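Local coordinates for uncharacterized protein (PDB 3P02) that is of unknown function but probably joins a domain of the DUF4973 family (E-set clan) to a beta-rich domain of the BT_3044-like C-terminal family, at residues 4-9 / 141-146; 10-15 / 133-138; 158-163 / 182-187; 264-269 / 296-301. All coordinates share one frame; numbering follows the deposited sequence.

Contact 1: 4-9 / 141-146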
loop_
_atom_site.group_PDB
_atom_site.type_symbol
_atom_site.label_atom_id
_atom_site.label_comp_id
_atom_site.label_asym_id
_atom_site.label_seq_id
_atom_site.Cartn_x
_atom_site.Cartn_y
_atom_site.Cartn_z
ATOM N N TRP A 4 -15.162 39.043 0.875
ATOM C CA TRP A 4 -14.430 37.904 1.425
ATOM C C TRP A 4 -13.097 38.328 2.057
ATOM O O TRP A 4 -12.386 39.169 1.494
ATOM C CB TRP A 4 -14.182 36.851 0.334
ATOM C CG TRP A 4 -15.397 36.050 -0.050
ATOM C CD1 TRP A 4 -16.434 35.685 0.763
ATOM C CD2 TRP A 4 -15.633 35.410 -1.311
ATOM N NE1 TRP A 4 -17.332 34.908 0.066
ATOM C CE2 TRP A 4 -16.869 34.728 -1.211
ATOM C CE3 TRP A 4 -14.940 35.381 -2.534
ATOM C CZ2 TRP A 4 -17.431 34.035 -2.290
ATOM C CZ3 TRP A 4 -15.481 34.664 -3.593
ATOM C CH2 TRP A 4 -16.714 34.007 -3.469
ATOM N N THR A 5 -12.774 37.759 3.243
ATOM C CA THR A 5 -11.521 38.030 3.965
ATOM C C THR A 5 -10.816 36.722 4.327
ATOM O O THR A 5 -11.479 35.711 4.570
ATOM C CB THR A 5 -11.734 38.886 5.247
ATOM O OG1 THR A 5 -12.321 38.101 6.288
ATOM C CG2 THR A 5 -12.520 40.182 5.004
ATOM N N ASP A 6 -9.477 36.762 4.427
ATOM C CA ASP A 6 -8.650 35.610 4.799
ATOM C C ASP A 6 -9.042 35.056 6.187
ATOM O O ASP A 6 -9.048 33.839 6.383
ATOM C CB ASP A 6 -7.168 36.013 4.795
ATOM C CG ASP A 6 -6.207 34.927 4.346
ATOM O OD1 ASP A 6 -6.415 33.740 4.729
ATOM O OD2 ASP A 6 -5.235 35.259 3.632
ATOM N N GLU A 7 -9.400 35.962 7.124
ATOM C CA GLU A 7 -9.799 35.649 8.501
ATOM C C GLU A 7 -11.155 34.933 8.539
ATOM O O GLU A 7 -11.298 34.002 9.333
ATOM C CB GLU A 7 -9.822 36.919 9.371
ATOM C CG GLU A 7 -8.439 37.502 9.641
ATOM C CD GLU A 7 -7.756 38.184 8.467
ATOM O OE1 GLU A 7 -8.420 38.987 7.772
ATOM O OE2 GLU A 7 -6.561 37.897 8.229
ATOM N N GLN A 8 -12.127 35.349 7.666
ATOM C CA GLN A 8 -13.457 34.735 7.549
ATOM C C GLN A 8 -13.326 33.254 7.159
ATOM O O GLN A 8 -14.132 32.426 7.581
ATOM C CB GLN A 8 -14.299 35.488 6.508
ATOM C CG GLN A 8 -15.802 35.239 6.598
ATOM C CD GLN A 8 -16.541 35.609 5.329
ATOM O OE1 GLN A 8 -17.345 34.831 4.811
ATOM N NE2 GLN A 8 -16.308 36.809 4.805
ATOM N N PHE A 9 -12.313 32.927 6.349
ATOM C CA PHE A 9 -12.072 31.551 5.921
ATOM C C PHE A 9 -11.144 30.838 6.915
ATOM O O PHE A 9 -11.057 29.602 6.901
ATOM C CB PHE A 9 -11.509 31.517 4.502
ATOM C CG PHE A 9 -12.486 32.009 3.467
ATOM C CD1 PHE A 9 -13.509 31.189 3.006
ATOM C CD2 PHE A 9 -12.404 33.304 2.974
ATOM C CE1 PHE A 9 -14.437 31.662 2.076
ATOM C CE2 PHE A 9 -13.317 33.768 2.025
ATOM C CZ PHE A 9 -14.328 32.944 1.581
ATOM N N ARG A 141 -8.955 24.128 -1.606
ATOM C CA ARG A 141 -7.621 23.539 -1.578
ATOM C C ARG A 141 -6.712 24.311 -0.593
ATOM O O ARG A 141 -6.053 23.690 0.260
ATOM C CB ARG A 141 -7.044 23.534 -2.997
ATOM C CG ARG A 141 -5.655 22.945 -3.152
ATOM C CD ARG A 141 -5.266 22.959 -4.625
ATOM N NE ARG A 141 -5.777 21.788 -5.323
ATOM C CZ ARG A 141 -5.587 21.558 -6.618
ATOM N NH1 ARG A 141 -4.935 22.435 -7.363
ATOM N NH2 ARG A 141 -6.063 20.458 -7.177
ATOM N N LYS A 142 -6.702 25.647 -0.704
ATOM C CA LYS A 142 -5.898 26.527 0.131
ATOM C C LYS A 142 -6.187 26.279 1.619
ATOM O O LYS A 142 -5.253 26.232 2.429
ATOM C CB LYS A 142 -6.148 27.999 -0.231
ATOM C CG LYS A 142 -5.457 29.001 0.694
ATOM C CD LYS A 142 -5.790 30.435 0.330
ATOM C CE LYS A 142 -5.362 31.419 1.408
ATOM N NZ LYS A 142 -3.890 31.410 1.653
ATOM N N TYR A 143 -7.470 26.074 1.953
ATOM C CA TYR A 143 -7.897 25.925 3.338
ATOM C C TYR A 143 -8.053 24.486 3.793
ATOM O O TYR A 143 -8.635 24.271 4.852
ATOM C CB TYR A 143 -9.189 26.698 3.565
ATOM C CG TYR A 143 -8.967 28.185 3.425
ATOM C CD1 TYR A 143 -8.151 28.878 4.321
ATOM C CD2 TYR A 143 -9.533 28.896 2.370
ATOM C CE1 TYR A 143 -7.896 30.238 4.164
ATOM C CE2 TYR A 143 -9.295 30.258 2.212
ATOM C CZ TYR A 143 -8.468 30.924 3.106
ATOM O OH TYR A 143 -8.240 32.269 2.958
ATOM N N TYR A 144 -7.493 23.518 3.051
ATOM C CA TYR A 144 -7.466 22.104 3.420
ATOM C C TYR A 144 -8.844 21.567 3.830
ATOM O O TYR A 144 -8.945 20.824 4.818
ATOM C CB TYR A 144 -6.439 21.861 4.559
ATOM C CG TYR A 144 -5.092 22.498 4.312
ATOM C CD1 TYR A 144 -4.156 21.892 3.481
ATOM C CD2 TYR A 144 -4.771 23.733 4.868
ATOM C CE1 TYR A 144 -2.928 22.500 3.210
ATOM C CE2 TYR A 144 -3.548 24.349 4.605
ATOM C CZ TYR A 144 -2.620 23.719 3.793
ATOM O OH TYR A 144 -1.402 24.317 3.544
ATOM N N ARG A 145 -9.889 21.852 3.034
ATOM C CA ARG A 145 -11.213 21.322 3.355
ATOM C C ARG A 145 -11.342 19.831 3.027
ATOM O O ARG A 145 -12.234 19.186 3.578
ATOM C CB ARG A 145 -12.332 22.057 2.583
ATOM C CG ARG A 145 -12.398 23.546 2.772
ATOM C CD ARG A 145 -12.489 24.006 4.212
ATOM N NE ARG A 145 -12.571 25.466 4.158
ATOM C CZ ARG A 145 -12.124 26.301 5.087
ATOM N NH1 ARG A 145 -11.585 25.830 6.211
ATOM N NH2 ARG A 145 -12.165 27.612 4.880
ATOM N N THR A 146 -10.473 19.302 2.160
ATOM C CA THR A 146 -10.533 17.929 1.649
ATOM C C THR A 146 -9.236 17.159 1.913
ATOM O O THR A 146 -8.141 17.644 1.630
ATOM C CB THR A 146 -10.870 17.999 0.139
ATOM O OG1 THR A 146 -12.155 18.616 0.044
ATOM C CG2 THR A 146 -10.944 16.627 -0.530
HETATM O O HOH W 1 -9.939 27.221 8.015
#
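Phe9 lays its CB over one face of the Tyr143 ring, 3.6 Å from the ring centroid and 23° off its normal, while Lys142 CG lies over the opposite face. The two aromatic planes are nearly parallel, but the rings are slid so far apart that they barely overlap, so the methylene carries the contact. With CG anti to its carbonyl carbon (chi1 -66°), the tyrosine points its hydroxyl at Asp6, and Tyr143 OH donates to Asp6 OD1 over 2.9 Å. The carboxylate stands almost perpendicular to the ring and is met from above its plane; Asp6 is poorly ordered, so this grip may be loose. The contact joins the short N-terminal helix 6-9, N-capped by Thr5, to the loop between strands 122-130 and 146-154, where Arg141 to Tyr144 form a type I turn. An alanine in place of Tyr143 is likely to leave Asp6 OD1 without this donor and open a gap under Phe9 CB. Beyond the turn, Arg145 NH2 gives Phe9 O a nearly straight bond (176°) of 3.0 Å, on a lone pair and within the guanidinium plane. Tyr143 CB sits over the centre of that guanidinium, 3.3 Å above it. Arg145 NH1 is bonded to Ile13 O and also donates to a water 2.8 Å away, which lies beside Phe9 O.

Contact 2: 10-15 / 133-138; sequences KQLISF and NGTYAV
Tyr136, in the 3-10 segment 134-137 whose start is closed by an Asx turn at Asn133, reaches Leu12 and Ile13 where strand 13-15 begins; this strand is an outermost one of a four-stranded antiparallel sheet. The Tyr136 hydroxyl does the polar work: Ile13 N donates to Tyr136 OH over 2.8 Å at an angle of 161°, and the same oxygen is hydrogen-bonded to Glu130 of strand 122-130, so it is gripped twice in a buried place. Ile13 O lies near the ring plane, at the edge, 3.4 Å from Tyr136 CE2. Leu12 approaches from a different direction. Its CB is 3.4 Å from Tyr136 OH, and its CD1 hangs over one ring face, offset toward the rim. With CG anti to the carbonyl carbon (chi1 -59°), the leucine branches reach onward to the turn: Leu12 CD1 meets Thr135 OG1 at 3.3 Å, and Leu12 CD2 lies 3.6 Å from Asn133 ND2. The turn is held from within by the asparagine side chain: Thr135 N donates to Asn133 OD1 over 3.2 Å at 160°, coming from above the plane of the amide.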
loop_
_atom_site.group_PDB
_atom_site.type_symbol
_atom_site.label_atom_id
_atom_site.label_comp_id
_atom_site.label_asym_id
_atom_site.label_seq_id
_atom_site.Cartn_x
_atom_site.Cartn_y
_atom_site.Cartn_z
ATOM N N LYS A 10 -10.481 31.630 7.791
ATOM C CA LYS A 10 -9.600 31.143 8.854
ATOM C C LYS A 10 -10.326 31.190 10.240
ATOM O O LYS A 10 -9.720 31.502 11.282
ATOM C CB LYS A 10 -8.239 31.859 8.865
ATOM C CG LYS A 10 -7.310 31.318 7.783
ATOM C CD LYS A 10 -5.847 31.376 8.174
ATOM C CE LYS A 10 -5.148 32.606 7.651
ATOM N NZ LYS A 10 -3.695 32.360 7.470
ATOM N N GLN A 11 -11.627 30.846 10.221
ATOM C CA GLN A 11 -12.510 30.663 11.377
ATOM C C GLN A 11 -13.394 29.439 11.079
ATOM O O GLN A 11 -14.227 29.039 11.891
ATOM C CB GLN A 11 -13.315 31.928 11.755
ATOM C CG GLN A 11 -14.145 32.580 10.645
ATOM C CD GLN A 11 -15.555 32.053 10.466
ATOM O OE1 GLN A 11 -16.124 31.356 11.321
ATOM N NE2 GLN A 11 -16.173 32.430 9.354
ATOM N N LEU A 12 -13.169 28.841 9.899
ATOM C CA LEU A 12 -13.848 27.654 9.418
ATOM C C LEU A 12 -13.026 26.409 9.728
ATOM O O LEU A 12 -11.934 26.489 10.305
ATOM C CB LEU A 12 -14.176 27.768 7.922
ATOM C CG LEU A 12 -15.081 28.978 7.530
ATOM C CD1 LEU A 12 -15.221 29.087 6.023
ATOM C CD2 LEU A 12 -16.463 28.897 8.187
ATOM N N ILE A 13 -13.587 25.258 9.394
ATOM C CA ILE A 13 -13.015 23.975 9.790
ATOM C C ILE A 13 -12.259 23.311 8.652
ATOM O O ILE A 13 -12.637 23.440 7.496
ATOM C CB ILE A 13 -14.179 23.129 10.325
ATOM C CG1 ILE A 13 -14.830 23.870 11.542
ATOM C CG2 ILE A 13 -13.743 21.709 10.708
ATOM C CD1 ILE A 13 -16.138 23.495 11.817
ATOM N N SER A 14 -11.164 22.621 8.988
ATOM C CA SER A 14 -10.340 21.973 7.983
ATOM C C SER A 14 -9.774 20.674 8.506
ATOM O O SER A 14 -9.911 20.379 9.701
ATOM C CB SER A 14 -9.192 22.897 7.595
ATOM O OG SER A 14 -8.370 23.165 8.716
ATOM N N PHE A 15 -9.079 19.936 7.630
ATOM C CA PHE A 15 -8.370 18.739 8.043
ATOM C C PHE A 15 -6.900 19.045 8.244
ATOM O O PHE A 15 -6.340 19.912 7.556
ATOM C CB PHE A 15 -8.509 17.608 7.020
ATOM C CG PHE A 15 -9.875 17.005 6.930
ATOM C CD1 PHE A 15 -10.476 16.423 8.050
ATOM C CD2 PHE A 15 -10.579 17.018 5.725
ATOM C CE1 PHE A 15 -11.746 15.842 7.958
ATOM C CE2 PHE A 15 -11.828 16.394 5.626
ATOM C CZ PHE A 15 -12.405 15.819 6.743
ATOM N N ASN A 133 -23.275 26.564 4.616
ATOM C CA ASN A 133 -22.386 27.710 4.520
ATOM C C ASN A 133 -21.575 27.599 3.211
ATOM O O ASN A 133 -20.684 26.746 3.089
ATOM C CB ASN A 133 -21.491 27.807 5.781
ATOM C CG ASN A 133 -20.615 29.038 5.861
ATOM O OD1 ASN A 133 -20.588 29.887 4.961
ATOM N ND2 ASN A 133 -19.840 29.153 6.933
ATOM N N GLY A 134 -21.928 28.454 2.240
ATOM C CA GLY A 134 -21.310 28.499 0.914
ATOM C C GLY A 134 -19.833 28.867 0.896
ATOM O O GLY A 134 -19.155 28.656 -0.115
ATOM N N THR A 135 -19.306 29.388 2.018
ATOM C CA THR A 135 -17.897 29.779 2.142
ATOM C C THR A 135 -16.954 28.552 2.045
ATOM O O THR A 135 -15.768 28.716 1.770
ATOM C CB THR A 135 -17.657 30.559 3.434
ATOM O OG1 THR A 135 -18.116 29.764 4.524
ATOM C CG2 THR A 135 -18.358 31.914 3.445
ATOM N N TYR A 136 -17.491 27.320 2.216
ATOM C CA TYR A 136 -16.698 26.089 2.089
ATOM C C TYR A 136 -16.433 25.733 0.622
ATOM O O TYR A 136 -15.621 24.852 0.355
ATOM C CB TYR A 136 -17.369 24.919 2.824
ATOM C CG TYR A 136 -17.085 24.958 4.309
ATOM C CD1 TYR A 136 -17.922 25.651 5.184
ATOM C CD2 TYR A 136 -15.976 24.303 4.844
ATOM C CE1 TYR A 136 -17.638 25.727 6.548
ATOM C CE2 TYR A 136 -15.691 24.357 6.211
ATOM C CZ TYR A 136 -16.537 25.058 7.062
ATOM O OH TYR A 136 -16.242 25.139 8.404
ATOM N N ALA A 137 -17.061 26.449 -0.320
ATOM C CA ALA A 137 -16.827 26.188 -1.748
ATOM C C ALA A 137 -15.778 27.165 -2.304
ATOM O O ALA A 137 -15.497 27.132 -3.501
ATOM C CB ALA A 137 -18.145 26.343 -2.517
ATOM N N VAL A 138 -15.245 28.065 -1.458
ATOM C CA VAL A 138 -14.268 29.097 -1.886
ATOM C C VAL A 138 -12.883 28.674 -1.439
ATOM O O VAL A 138 -12.688 28.427 -0.253
ATOM C CB VAL A 138 -14.604 30.498 -1.327
ATOM C CG1 VAL A 138 -13.606 31.553 -1.832
ATOM C CG2 VAL A 138 -16.038 30.897 -1.665
#

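Contact 3: 158-163 / 182-187; sequences SGRFSG and EIKLNV. With EDO (1,2-ethanediol), chain C.
Arg160, paired with Lys184, reaches diagonally to Glu182, the partner of Ser162 on the adjacent strand, and meets it along most of its length. Arg160 CB lies 3.6 Å from Glu182 CD, CG touches OE2, and Arg160 CD sits 3.4 Å from each carboxylate oxygen of Glu182. A bend at chi3 (-63°) then turns the guanidinium back, so that Arg160 NH1 reaches Glu182 OE1 in a salt bridge of 2.9 Å. The acceptor lies in the guanidinium plane but is itself met from above the carboxylate, the two planes being 57° apart. Arg160 NE is taken by Trp317 O, at the C-terminal residue. Glu182 has a second conformer, so the bridge need not be constant. A leucine in place of Arg160 would probably leave the Glu182 carboxylate without its counter-charge and Trp317 O without this donor. Below them the backbones run antiparallel, with Gly159-Leu185 and Phe161-Ile183 as hydrogen-bonded pairs. On the other face, Leu185 CD2 stands 3.6 Å above the centre of the Phe161 ring in a CH-pi contact. That ring also packs on Leu295 and Val297 of strand 287-302 and Ile269 of strand 262-278. Strand 182-187 pairs on its far side with 192-196, while Ser162 bonds to Ser296, so strand 159-162 is also tied to 287-302, consistent with a sheet curling round.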
loop_
_atom_site.group_PDB
_atom_site.type_symbol
_atom_site.label_atom_id
_atom_site.label_comp_id
_atom_site.label_asym_id
_atom_site.label_seq_id
_atom_site.Cartn_x
_atom_site.Cartn_y
_atom_site.Cartn_z
ATOM N N SER A 158 5.203 -8.530 3.766
ATOM C CA SER A 158 4.963 -7.634 2.638
ATOM C C SER A 158 5.933 -6.467 2.548
ATOM O O SER A 158 6.716 -6.195 3.451
ATOM C CB SER A 158 3.536 -7.095 2.724
ATOM O OG SER A 158 3.391 -6.237 3.850
ATOM N N GLY A 159 5.829 -5.737 1.445
ATOM C CA GLY A 159 6.570 -4.502 1.295
ATOM C C GLY A 159 7.699 -4.532 0.308
ATOM O O GLY A 159 7.690 -5.311 -0.650
ATOM N N ARG A 160 8.657 -3.660 0.541
ATOM C CA ARG A 160 9.746 -3.404 -0.398
ATOM C C ARG A 160 10.900 -4.366 -0.160
ATOM O O ARG A 160 11.717 -4.132 0.722
ATOM C CB ARG A 160 10.197 -1.935 -0.318
ATOM C CG ARG A 160 9.035 -0.983 -0.651
ATOM C CD ARG A 160 9.462 0.482 -0.658
ATOM N NE ARG A 160 9.910 0.918 0.652
ATOM C CZ ARG A 160 11.170 1.158 1.010
ATOM N NH1 ARG A 160 12.166 0.956 0.152
ATOM N NH2 ARG A 160 11.445 1.587 2.234
ATOM N N PHE A 161 10.993 -5.421 -0.984
ATOM C CA PHE A 161 12.092 -6.369 -0.842
ATOM C C PHE A 161 13.219 -6.055 -1.804
ATOM O O PHE A 161 12.978 -5.475 -2.866
ATOM C CB PHE A 161 11.599 -7.813 -1.174
ATOM C CG PHE A 161 10.905 -8.500 -0.028
ATOM C CD1 PHE A 161 9.771 -7.940 0.561
ATOM C CD2 PHE A 161 11.376 -9.706 0.461
ATOM C CE1 PHE A 161 9.150 -8.564 1.652
ATOM C CE2 PHE A 161 10.728 -10.352 1.517
ATOM C CZ PHE A 161 9.614 -9.772 2.108
ATOM N N SER A 162 14.451 -6.467 -1.443
ATOM C CA SER A 162 15.582 -6.378 -2.376
ATOM C C SER A 162 15.340 -7.406 -3.479
ATOM O O SER A 162 15.099 -8.589 -3.188
ATOM C CB SER A 162 16.910 -6.667 -1.672
ATOM O OG SER A 162 17.169 -5.718 -0.656
ATOM N N GLY A 163 15.408 -6.971 -4.733
ATOM C CA GLY A 163 15.156 -7.882 -5.848
ATOM C C GLY A 163 16.352 -8.210 -6.717
ATOM O O GLY A 163 16.207 -8.926 -7.713
ATOM N N GLU A 182 14.366 -3.219 -6.386
ATOM C CA GLU A 182 13.291 -3.391 -5.431
ATOM C C GLU A 182 12.138 -4.145 -6.076
ATOM O O GLU A 182 11.778 -3.851 -7.228
ATOM C CB GLU A 182 12.827 -2.013 -4.955
ATOM C CG GLU A 182 11.792 -2.064 -3.859
ATOM C CD GLU A 182 11.450 -0.669 -3.389
ATOM O OE1 GLU A 182 12.232 -0.094 -2.594
ATOM O OE2 GLU A 182 10.419 -0.136 -3.852
ATOM N N ILE A 183 11.566 -5.090 -5.346
ATOM C CA ILE A 183 10.390 -5.832 -5.758
ATOM C C ILE A 183 9.401 -5.711 -4.612
ATOM O O ILE A 183 9.718 -6.122 -3.488
ATOM C CB ILE A 183 10.688 -7.300 -6.131
ATOM C CG1 ILE A 183 11.509 -7.348 -7.464
ATOM C CG2 ILE A 183 9.361 -8.108 -6.246
ATOM C CD1 ILE A 183 11.912 -8.717 -7.904
ATOM N N LYS A 184 8.242 -5.125 -4.884
ATOM C CA LYS A 184 7.201 -4.990 -3.853
ATOM C C LYS A 184 6.368 -6.249 -3.750
ATOM O O LYS A 184 5.917 -6.802 -4.774
ATOM C CB LYS A 184 6.275 -3.818 -4.180
ATOM C CG LYS A 184 5.485 -3.313 -2.965
ATOM C CD LYS A 184 4.735 -2.013 -3.252
ATOM C CE LYS A 184 5.623 -0.826 -3.542
ATOM N NZ LYS A 184 4.860 0.452 -3.484
ATOM N N LEU A 185 6.134 -6.703 -2.511
ATOM C CA LEU A 185 5.256 -7.834 -2.231
ATOM C C LEU A 185 3.948 -7.226 -1.726
ATOM O O LEU A 185 3.935 -6.571 -0.677
ATOM C CB LEU A 185 5.892 -8.815 -1.203
ATOM C CG LEU A 185 6.779 -9.943 -1.803
ATOM C CD1 LEU A 185 7.685 -9.488 -2.909
ATOM C CD2 LEU A 185 7.502 -10.767 -0.718
ATOM N N ASN A 186 2.899 -7.358 -2.535
ATOM C CA ASN A 186 1.556 -6.831 -2.271
ATOM C C ASN A 186 0.774 -7.839 -1.461
ATOM O O ASN A 186 1.057 -9.027 -1.536
ATOM C CB ASN A 186 0.885 -6.535 -3.586
ATOM C CG ASN A 186 1.778 -5.699 -4.471
ATOM O OD1 ASN A 186 2.092 -4.561 -4.142
ATOM N ND2 ASN A 186 2.372 -6.312 -5.492
ATOM N N VAL A 187 -0.209 -7.377 -0.698
ATOM C CA VAL A 187 -0.946 -8.224 0.228
ATOM C C VAL A 187 -2.216 -8.853 -0.338
ATOM O O VAL A 187 -3.044 -8.156 -0.918
ATOM C CB VAL A 187 -1.287 -7.358 1.493
ATOM C CG1 VAL A 187 -2.215 -8.115 2.460
ATOM C CG2 VAL A 187 -0.018 -6.900 2.214
HETATM C C1 EDO C . 14.883 -3.259 -0.117
HETATM O O1 EDO C . 14.119 -3.517 1.056
HETATM C C2 EDO C . 15.279 -1.797 -0.136
HETATM O O2 EDO C . 15.954 -1.448 1.081
#

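Contact 4: 264-269 / 296-301; sequences HTYIVI and SVSRDL
Thr265-Arg299 and Ile267-Val297 are the hydrogen-bonded pairs of two antiparallel strands whose axes approach to 4.7 Å, their directions 165° apart. On the face of His264, Tyr266, Ser298 and Asp300, the imidazole and carboxylate lie side by side, pointing the same way. His264 ND1 donates to Asp300 OD1 over 2.8 Å, but the bond is bent to 134°, and the ring edge meets the oxygen from above the carboxylate plane. The imidazole is fixed at its other nitrogen too, since NE2 bonds to Asp256. A water links this pair to the strand, donating to Arg299 O and bonded to His264 ND1 and, at 2.7 Å, to Ser298 OG. Ser298 OG also lies at the edge of the Tyr266 ring, 3.3 Å from Tyr266 CE1; the tyrosine hydroxyl goes on to Glu254. On the other face, Ile267 CB packs against Val297 CG1 at 3.7 Å. Chi1 of 71° tucks this methyl between the valine's backbone N and carbonyl carbon, and it also sits over the centre of the Arg299 guanidinium, 4.1 Å above it. Arg299 NH2 is held by the carbonyl oxygens of Ser158 and Glu156, and NH1 by that of Ser314. Strands 262-278 and 287-302 form a beta hairpin within the large antiparallel sheet, which strand 242-255 extends beyond 262-278.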
loop_
_atom_site.group_PDB
_atom_site.type_symbol
_atom_site.label_atom_id
_atom_site.label_comp_id
_atom_site.label_asym_id
_atom_site.label_seq_id
_atom_site.Cartn_x
_atom_site.Cartn_y
_atom_site.Cartn_z
ATOM N N HIS A 264 16.081 -5.423 14.175
ATOM C CA HIS A 264 16.317 -5.758 12.774
ATOM C C HIS A 264 15.600 -7.054 12.516
ATOM O O HIS A 264 15.832 -8.024 13.247
ATOM C CB HIS A 264 17.808 -5.898 12.468
ATOM C CG HIS A 264 18.579 -4.647 12.714
ATOM N ND1 HIS A 264 18.442 -3.547 11.900
ATOM C CD2 HIS A 264 19.460 -4.366 13.690
ATOM C CE1 HIS A 264 19.252 -2.632 12.403
ATOM N NE2 HIS A 264 19.880 -3.081 13.481
ATOM N N THR A 265 14.665 -7.058 11.554
ATOM C CA THR A 265 13.934 -8.264 11.178
ATOM C C THR A 265 14.288 -8.616 9.744
ATOM O O THR A 265 14.128 -7.781 8.838
ATOM C CB THR A 265 12.430 -8.100 11.385
ATOM O OG1 THR A 265 12.205 -7.998 12.796
ATOM C CG2 THR A 265 11.636 -9.288 10.822
ATOM N N TYR A 266 14.739 -9.865 9.531
ATOM C CA TYR A 266 15.153 -10.327 8.199
ATOM C C TYR A 266 14.274 -11.437 7.702
ATOM O O TYR A 266 13.951 -12.361 8.457
ATOM C CB TYR A 266 16.619 -10.841 8.248
ATOM C CG TYR A 266 17.572 -9.926 8.980
ATOM C CD1 TYR A 266 18.044 -8.755 8.388
ATOM C CD2 TYR A 266 18.012 -10.232 10.267
ATOM C CE1 TYR A 266 18.924 -7.906 9.065
ATOM C CE2 TYR A 266 18.906 -9.402 10.942
ATOM C CZ TYR A 266 19.371 -8.250 10.332
ATOM O OH TYR A 266 20.235 -7.435 11.019
ATOM N N ILE A 267 13.841 -11.334 6.436
ATOM C CA ILE A 267 13.118 -12.408 5.768
ATOM C C ILE A 267 13.902 -12.688 4.520
ATOM O O ILE A 267 14.143 -11.765 3.732
ATOM C CB ILE A 267 11.629 -12.124 5.479
ATOM C CG1 ILE A 267 10.899 -11.793 6.789
ATOM C CG2 ILE A 267 10.965 -13.363 4.806
ATOM C CD1 ILE A 267 9.473 -11.260 6.573
ATOM N N VAL A 268 14.315 -13.937 4.329
ATOM C CA VAL A 268 15.070 -14.278 3.132
ATOM C C VAL A 268 14.328 -15.405 2.438
ATOM O O VAL A 268 14.067 -16.430 3.054
ATOM C CB VAL A 268 16.551 -14.638 3.411
ATOM C CG1 VAL A 268 17.282 -14.958 2.106
ATOM C CG2 VAL A 268 17.266 -13.506 4.159
ATOM N N ILE A 269 13.946 -15.183 1.178
ATOM C CA ILE A 269 13.246 -16.164 0.335
ATOM C C ILE A 269 14.260 -16.739 -0.641
ATOM O O ILE A 269 14.952 -15.978 -1.315
ATOM C CB ILE A 269 12.045 -15.518 -0.415
ATOM C CG1 ILE A 269 11.037 -14.813 0.564
ATOM C CG2 ILE A 269 11.354 -16.520 -1.336
ATOM C CD1 ILE A 269 10.093 -13.845 -0.133
ATOM N N SER A 296 14.862 -10.711 -0.495
ATOM C CA SER A 296 15.098 -10.511 0.921
ATOM C C SER A 296 14.592 -9.161 1.370
ATOM O O SER A 296 14.488 -8.215 0.572
ATOM C CB SER A 296 16.579 -10.645 1.273
ATOM O OG SER A 296 17.373 -9.673 0.622
ATOM N N VAL A 297 14.242 -9.085 2.656
ATOM C CA VAL A 297 13.883 -7.818 3.271
ATOM C C VAL A 297 14.675 -7.697 4.572
ATOM O O VAL A 297 14.878 -8.691 5.293
ATOM C CB VAL A 297 12.351 -7.608 3.470
ATOM C CG1 VAL A 297 11.779 -8.504 4.565
ATOM C CG2 VAL A 297 12.020 -6.131 3.752
ATOM N N SER A 298 15.104 -6.479 4.867
ATOM C CA SER A 298 15.794 -6.177 6.113
ATOM C C SER A 298 15.059 -4.971 6.720
ATOM O O SER A 298 15.191 -3.856 6.224
ATOM C CB SER A 298 17.269 -5.882 5.837
ATOM O OG SER A 298 17.934 -5.472 7.015
ATOM N N ARG A 299 14.209 -5.222 7.720
ATOM C CA ARG A 299 13.416 -4.172 8.347
ATOM C C ARG A 299 14.106 -3.615 9.573
ATOM O O ARG A 299 14.675 -4.384 10.334
ATOM C CB ARG A 299 12.042 -4.706 8.797
ATOM C CG ARG A 299 11.276 -5.609 7.823
ATOM C CD ARG A 299 9.845 -5.771 8.304
ATOM N NE ARG A 299 9.068 -6.742 7.519
ATOM C CZ ARG A 299 8.535 -6.510 6.314
ATOM N NH1 ARG A 299 8.765 -5.361 5.688
ATOM N NH2 ARG A 299 7.839 -7.462 5.692
ATOM N N ASP A 300 14.021 -2.297 9.772
ATOM C CA ASP A 300 14.458 -1.584 10.967
ATOM C C ASP A 300 13.198 -1.126 11.644
ATOM O O ASP A 300 12.408 -0.391 11.044
ATOM C CB ASP A 300 15.339 -0.383 10.607
ATOM C CG ASP A 300 16.740 -0.730 10.146
ATOM O OD1 ASP A 300 17.072 -1.932 10.106
ATOM O OD2 ASP A 300 17.491 0.200 9.797
ATOM N N LEU A 301 12.947 -1.647 12.838
ATOM C CA LEU A 301 11.712 -1.356 13.540
ATOM C C LEU A 301 11.999 -0.754 14.886
ATOM O O LEU A 301 12.740 -1.340 15.693
ATOM C CB LEU A 301 10.902 -2.650 13.725
ATOM C CG LEU A 301 10.524 -3.406 12.433
ATOM C CD1 LEU A 301 10.120 -4.858 12.755
ATOM C CD2 LEU A 301 9.415 -2.667 11.671
HETATM O O HOH W 2 17.359 -4.885 9.589
#

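The four contacts fall into two clusters at distant parts of the chain. Contact 2 is nested along the chain inside the loop closed by contact 1; their centres lie about 6 Å apart, joined by Arg145 NH1 to Ile13 O (2.9 Å) and Tyr144 O to Phe15 N (3.0 Å). Contacts 3 and 4 share one sheet, centres about 11 Å apart, with Ser162 N reaching Ser296 O at 2.7 Å and Ser158 O reaching Arg299 NH2 at 2.8 Å. Centres of contacts 1 and 4 are about 45 Å apart. The ethanediol beside Arg160 and Ser162 probably comes from the crystallisation liquor; no function has been assigned to the protein.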